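Local coordinates for conserved hypothetical protein (Deinococcus radiodurans, PDB 2A1V) that is of unknown function but belongs to the YjbR family, folding as helices packed against a six-stranded antiparallel sheet, at residues Q77-G82 with G97-E102; D11-V16 with D55-S60. All coordinates share one frame; numbering follows the deposited sequence. Where two conformers were deposited one is given.

Contact 1: residues Q77-G82 with G97-E102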
loop_
_atom_site.group_PDB
_atom_site.type_symbol
_atom_site.label_atom_id
_atom_site.label_comp_id
_atom_site.label_asym_id
_atom_site.label_seq_id
_atom_site.Cartn_x
_atom_site.Cartn_y
_atom_site.Cartn_z
ATOM N N GLN A 77 15.610 -4.297 -10.070
ATOM C CA GLN A 77 15.021 -5.508 -10.595
ATOM C C GLN A 77 13.647 -5.825 -9.968
ATOM O O GLN A 77 12.961 -6.650 -10.503
ATOM C CB GLN A 77 15.972 -6.708 -10.420
ATOM C CG GLN A 77 16.977 -6.813 -11.546
ATOM C CD GLN A 77 17.995 -5.698 -11.503
ATOM O OE1 GLN A 77 18.774 -5.608 -10.564
ATOM N NE2 GLN A 77 17.949 -4.813 -12.485
ATOM N N SER A 78 13.279 -5.173 -8.856
ATOM C CA SER A 78 12.101 -5.524 -8.023
ATOM C C SER A 78 11.063 -4.405 -7.814
ATOM O O SER A 78 9.895 -4.668 -7.389
ATOM C CB SER A 78 12.553 -6.012 -6.660
ATOM O OG SER A 78 13.203 -7.260 -6.760
ATOM N N ILE A 79 11.455 -3.173 -8.120
ATOM C CA ILE A 79 10.559 -2.027 -7.978
ATOM C C ILE A 79 10.543 -1.231 -9.250
ATOM O O ILE A 79 11.571 -0.754 -9.649
ATOM C CB ILE A 79 10.967 -1.138 -6.828
ATOM C CG1 ILE A 79 11.043 -1.982 -5.533
ATOM C CG2 ILE A 79 9.938 0.079 -6.690
ATOM C CD1 ILE A 79 11.233 -1.176 -4.311
ATOM N N ALA A 80 9.362 -1.133 -9.865
ATOM C CA ALA A 80 9.110 -0.498 -11.134
ATOM C C ALA A 80 8.142 0.688 -10.996
ATOM O O ALA A 80 7.372 0.770 -10.037
ATOM C CB ALA A 80 8.491 -1.545 -12.109
ATOM N N PRO A 81 8.106 1.564 -12.006
ATOM C CA PRO A 81 7.089 2.612 -12.017
ATOM C C PRO A 81 5.681 1.958 -11.950
ATOM O O PRO A 81 5.512 0.858 -12.449
ATOM C CB PRO A 81 7.339 3.303 -13.380
ATOM C CG PRO A 81 8.820 3.082 -13.625
ATOM C CD PRO A 81 8.958 1.622 -13.219
ATOM N N GLY A 82 4.695 2.601 -11.313
ATOM C CA GLY A 82 3.393 2.000 -11.148
ATOM C C GLY A 82 2.704 1.537 -12.417
ATOM O O GLY A 82 2.427 2.306 -13.308
ATOM N N GLY A 97 10.441 -11.831 -2.284
ATOM C CA GLY A 97 11.434 -11.983 -1.248
ATOM C C GLY A 97 12.716 -11.200 -1.461
ATOM O O GLY A 97 13.595 -11.219 -0.598
ATOM N N THR A 98 12.788 -10.446 -2.568
ATOM C CA THR A 98 13.962 -9.700 -2.934
ATOM C C THR A 98 14.006 -8.342 -2.275
ATOM O O THR A 98 15.054 -7.727 -2.224
ATOM C CB THR A 98 14.068 -9.538 -4.485
ATOM O OG1 THR A 98 12.839 -9.021 -5.054
ATOM C CG2 THR A 98 14.362 -10.850 -5.107
ATOM N N VAL A 99 12.867 -7.850 -1.792
ATOM C CA VAL A 99 12.845 -6.618 -0.998
ATOM C C VAL A 99 12.489 -7.029 0.444
ATOM O O VAL A 99 11.549 -7.797 0.651
ATOM C CB VAL A 99 11.805 -5.609 -1.593
ATOM C CG1 VAL A 99 11.591 -4.415 -0.701
ATOM C CG2 VAL A 99 12.234 -5.168 -2.982
ATOM N N PRO A 100 13.264 -6.555 1.439
ATOM C CA PRO A 100 13.019 -6.929 2.803
ATOM C C PRO A 100 11.572 -6.704 3.248
ATOM O O PRO A 100 11.021 -5.654 2.998
ATOM C CB PRO A 100 13.982 -6.005 3.578
ATOM C CG PRO A 100 15.080 -5.755 2.667
ATOM C CD PRO A 100 14.444 -5.677 1.334
ATOM N N ALA A 101 11.013 -7.714 3.903
ATOM C CA ALA A 101 9.638 -7.740 4.381
ATOM C C ALA A 101 9.289 -6.536 5.248
ATOM O O ALA A 101 8.170 -5.998 5.171
ATOM C CB ALA A 101 9.389 -9.007 5.161
ATOM N N GLU A 102 10.255 -6.147 6.079
ATOM C CA GLU A 102 10.021 -5.049 7.009
ATOM C C GLU A 102 9.879 -3.741 6.219
ATOM O O GLU A 102 8.950 -2.991 6.482
ATOM C CB GLU A 102 11.118 -5.008 8.080
ATOM C CG GLU A 102 11.139 -3.797 8.992
ATOM C CD GLU A 102 12.284 -3.913 9.950
ATOM O OE1 GLU A 102 12.147 -4.689 10.913
ATOM O OE2 GLU A 102 13.334 -3.296 9.704
#

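Contact 2: residues D11-V16 with D55-S60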
loop_
_atom_site.group_PDB
_atom_site.type_symbol
_atom_site.label_atom_id
_atom_site.label_comp_id
_atom_site.label_asym_id
_atom_site.label_seq_id
_atom_site.Cartn_x
_atom_site.Cartn_y
_atom_site.Cartn_z
ATOM N N ASP A 11 -2.653 -13.147 1.935
ATOM C CA ASP A 11 -2.910 -13.301 3.383
ATOM C C ASP A 11 -2.018 -12.368 4.185
ATOM O O ASP A 11 -2.504 -11.740 5.114
ATOM C CB ASP A 11 -2.676 -14.725 3.921
ATOM C CG ASP A 11 -2.929 -15.841 2.877
ATOM O OD1 ASP A 11 -2.401 -15.769 1.713
ATOM O OD2 ASP A 11 -3.617 -16.821 3.231
ATOM N N ASP A 12 -0.741 -12.238 3.782
ATOM C CA ASP A 12 0.210 -11.294 4.400
ATOM C C ASP A 12 -0.291 -9.814 4.290
ATOM O O ASP A 12 -0.213 -9.024 5.240
ATOM C CB ASP A 12 1.612 -11.417 3.736
ATOM C CG ASP A 12 2.344 -12.734 4.093
ATOM O OD1 ASP A 12 2.070 -13.321 5.169
ATOM O OD2 ASP A 12 3.252 -13.155 3.317
ATOM N N LEU A 13 -0.817 -9.475 3.112
ATOM C CA LEU A 13 -1.292 -8.136 2.823
ATOM C C LEU A 13 -2.581 -7.815 3.562
ATOM O O LEU A 13 -2.706 -6.725 4.109
ATOM C CB LEU A 13 -1.521 -7.971 1.325
ATOM C CG LEU A 13 -0.334 -8.193 0.371
ATOM C CD1 LEU A 13 -0.794 -7.928 -1.063
ATOM C CD2 LEU A 13 0.860 -7.322 0.713
ATOM N N ARG A 14 -3.519 -8.757 3.569
ATOM C CA ARG A 14 -4.718 -8.649 4.377
ATOM C C ARG A 14 -4.371 -8.411 5.829
ATOM O O ARG A 14 -4.944 -7.564 6.468
ATOM C CB ARG A 14 -5.588 -9.897 4.255
ATOM C CG ARG A 14 -6.255 -10.057 2.940
ATOM C CD ARG A 14 -7.607 -10.655 3.003
ATOM N NE ARG A 14 -8.247 -10.582 1.710
ATOM C CZ ARG A 14 -8.167 -11.507 0.797
ATOM N NH1 ARG A 14 -7.487 -12.606 1.043
ATOM N NH2 ARG A 14 -8.778 -11.355 -0.348
ATOM N N SER A 15 -3.408 -9.162 6.329
ATOM C CA SER A 15 -3.046 -9.084 7.718
ATOM C C SER A 15 -2.594 -7.673 8.115
ATOM O O SER A 15 -2.766 -7.274 9.278
ATOM C CB SER A 15 -1.980 -10.153 8.107
ATOM O OG SER A 15 -0.642 -9.785 7.718
ATOM N N VAL A 16 -1.977 -6.948 7.185
ATOM C CA VAL A 16 -1.498 -5.609 7.472
ATOM C C VAL A 16 -2.684 -4.671 7.344
ATOM O O VAL A 16 -2.984 -3.901 8.258
ATOM C CB VAL A 16 -0.351 -5.211 6.530
ATOM C CG1 VAL A 16 -0.083 -3.694 6.609
ATOM C CG2 VAL A 16 0.896 -6.015 6.889
ATOM N N ASP A 55 1.717 -15.118 -9.503
ATOM C CA ASP A 55 2.714 -15.621 -8.559
ATOM C C ASP A 55 4.096 -15.453 -9.217
ATOM O O ASP A 55 4.341 -16.046 -10.240
ATOM C CB ASP A 55 2.377 -17.081 -8.275
ATOM C CG ASP A 55 3.319 -17.761 -7.282
ATOM O OD1 ASP A 55 4.235 -17.151 -6.669
ATOM O OD2 ASP A 55 3.139 -18.994 -7.152
ATOM N N PRO A 56 4.981 -14.614 -8.664
ATOM C CA PRO A 56 4.797 -13.835 -7.441
ATOM C C PRO A 56 3.842 -12.639 -7.641
ATOM O O PRO A 56 3.639 -12.095 -8.785
ATOM C CB PRO A 56 6.235 -13.366 -7.086
ATOM C CG PRO A 56 6.890 -13.216 -8.383
ATOM C CD PRO A 56 6.313 -14.381 -9.244
ATOM N N LEU A 57 3.235 -12.259 -6.530
ATOM C CA LEU A 57 2.396 -11.104 -6.530
ATOM C C LEU A 57 3.205 -9.855 -6.905
ATOM O O LEU A 57 4.433 -9.767 -6.713
ATOM C CB LEU A 57 1.740 -10.938 -5.153
ATOM C CG LEU A 57 0.718 -11.965 -4.662
ATOM C CD1 LEU A 57 0.288 -11.611 -3.186
ATOM C CD2 LEU A 57 -0.553 -12.025 -5.525
ATOM N N ARG A 58 2.486 -8.887 -7.463
ATOM C CA ARG A 58 3.004 -7.543 -7.630
ATOM C C ARG A 58 2.129 -6.554 -6.886
ATOM O O ARG A 58 0.913 -6.489 -7.085
ATOM C CB ARG A 58 3.124 -7.161 -9.117
ATOM C CG ARG A 58 3.678 -8.310 -9.916
ATOM C CD ARG A 58 4.678 -7.888 -10.944
ATOM N NE ARG A 58 5.537 -9.043 -11.240
ATOM C CZ ARG A 58 6.660 -8.963 -11.932
ATOM N NH1 ARG A 58 7.063 -7.789 -12.433
ATOM N NH2 ARG A 58 7.357 -10.080 -12.161
ATOM N N LEU A 59 2.796 -5.799 -6.016
ATOM C CA LEU A 59 2.154 -4.914 -5.128
ATOM C C LEU A 59 2.404 -3.461 -5.562
ATOM O O LEU A 59 3.546 -2.974 -5.569
ATOM C CB LEU A 59 2.665 -5.174 -3.705
ATOM C CG LEU A 59 2.027 -4.261 -2.657
ATOM C CD1 LEU A 59 0.538 -4.474 -2.623
ATOM C CD2 LEU A 59 2.668 -4.431 -1.262
ATOM N N SER A 60 1.313 -2.789 -5.902
ATOM C CA SER A 60 1.341 -1.374 -6.236
ATOM C C SER A 60 0.926 -0.534 -5.023
ATOM O O SER A 60 -0.069 -0.810 -4.393
ATOM C CB SER A 60 0.439 -1.073 -7.444
ATOM O OG SER A 60 0.973 -1.620 -8.661
#

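Contact 1: residues Q77-G82 with G97-E102
Ser78 and Thr98 meet through their hydroxyls, a small polar pairing at the edge of a buried patch. The separation of Ser78 OG and Thr98 OG1 is 2.5 Å, which is so short that its exact value is doubtful. The stronger tie of the threonine lies in its own turn, where OG1 is hydrogen-bonded to Asp96 OD1. Thr98 presents its oxygen by placing OG1 between its backbone N and carbonyl carbon (chi1 51°), while its methyl CG2 swings to the other flank, beside the N.

The pair joins two elements of an antiparallel sheet protein: the residue just before strand 79-81, outermost in the sheet, and the turn that carries the chain from the neighbouring strand 90-94 into helix 101-119. Backbone hydrogen bonds of Ser78 with Thr94 and of Ala80 with Thr92 already bind the first segment to that neighbouring strand, and Pro100 holds the N-cap position of the helix.

The apolar part is carried by one branch of Val99. Its CG2 lies 3.8 Å from Ser78 CB, so the serine offers its methylene to the valine and its oxygen to the threonine. The same CG2 approaches Ile79 CG1 more loosely, at 4.3 Å. Ile79 is buried here among Leu71 and Arg72 of helix 65-74 and Val91 and Val93 of the adjacent strand, and Val99 also touches His75.

Contact 2: residues D11-V16 with D55-S60
Leu13 of helix 10-17 lies against Leu59 of strand 58-62, and the two isobutyl groups lie antiparallel, alongside one another, each projecting from its own backbone toward the other. They meet side by side, methyl against methyl: Leu13 CD2 is 3.9 Å from Leu59 CD2, and Leu13 CD1 is 4.0 Å from Leu59 CD1. Both branches of each residue are therefore engaged, although the nearest CA atoms, those of this same pair, remain 9.2 Å apart; the gap is bridged by side chains.

Different torsions serve the two partners. Leu59 sends CG anti to its backbone N (chi1 -180°), which sets it beside the carbonyl carbon, and from there its two methyls reach the matching pair on Leu13. Leu13 instead keeps CG beside its N (chi1 -59°) as it leaves the helix.

Leu57, two residues before Leu59 and likewise directed at the helix, adds a looser contact: its CD1 is 4.4 Å from Leu13 CD1, so that Leu13 CD1 lies near a methyl of both Leu57 and Leu59. Thr50 of strand 43-51 touches Leu13 and Leu57 alike, and Met7 also packs on Leu13. The arrangement is a helix laid on a sheet, with Leu59 tied through its backbone to Val93 of the next strand. The helix has a further link to the sheet in the salt bridge of Arg14 with Glu25 of strand 23-26.

No hydrogen bond or charge pair crosses between the two segments, so their cohesion rests on dispersion between methyl groups and on the burial of three leucines away from water, forces that depend on shape more than on precise direction.

How the contacts relate
Contact 2 and contact 1 follow one another along the chain, since 55-60 closes the first pairing before 77-82 opens the second. Their centres lie 12 Å apart and their nearest atoms about 5 Å, without touching. The antiparallel sheet unites them: strands 58-62 and 79-81 flank strand 90-94 from its two sides, so each contact involves a strand directly beside 90-94. Contact 2 lays the N-terminal helix 10-17 on a strand inside the sheet, whereas contact 1 ties the edge strand to the turn leading into helix 101-119. The N-terminal helix and that turn are thereby joined to one sheet.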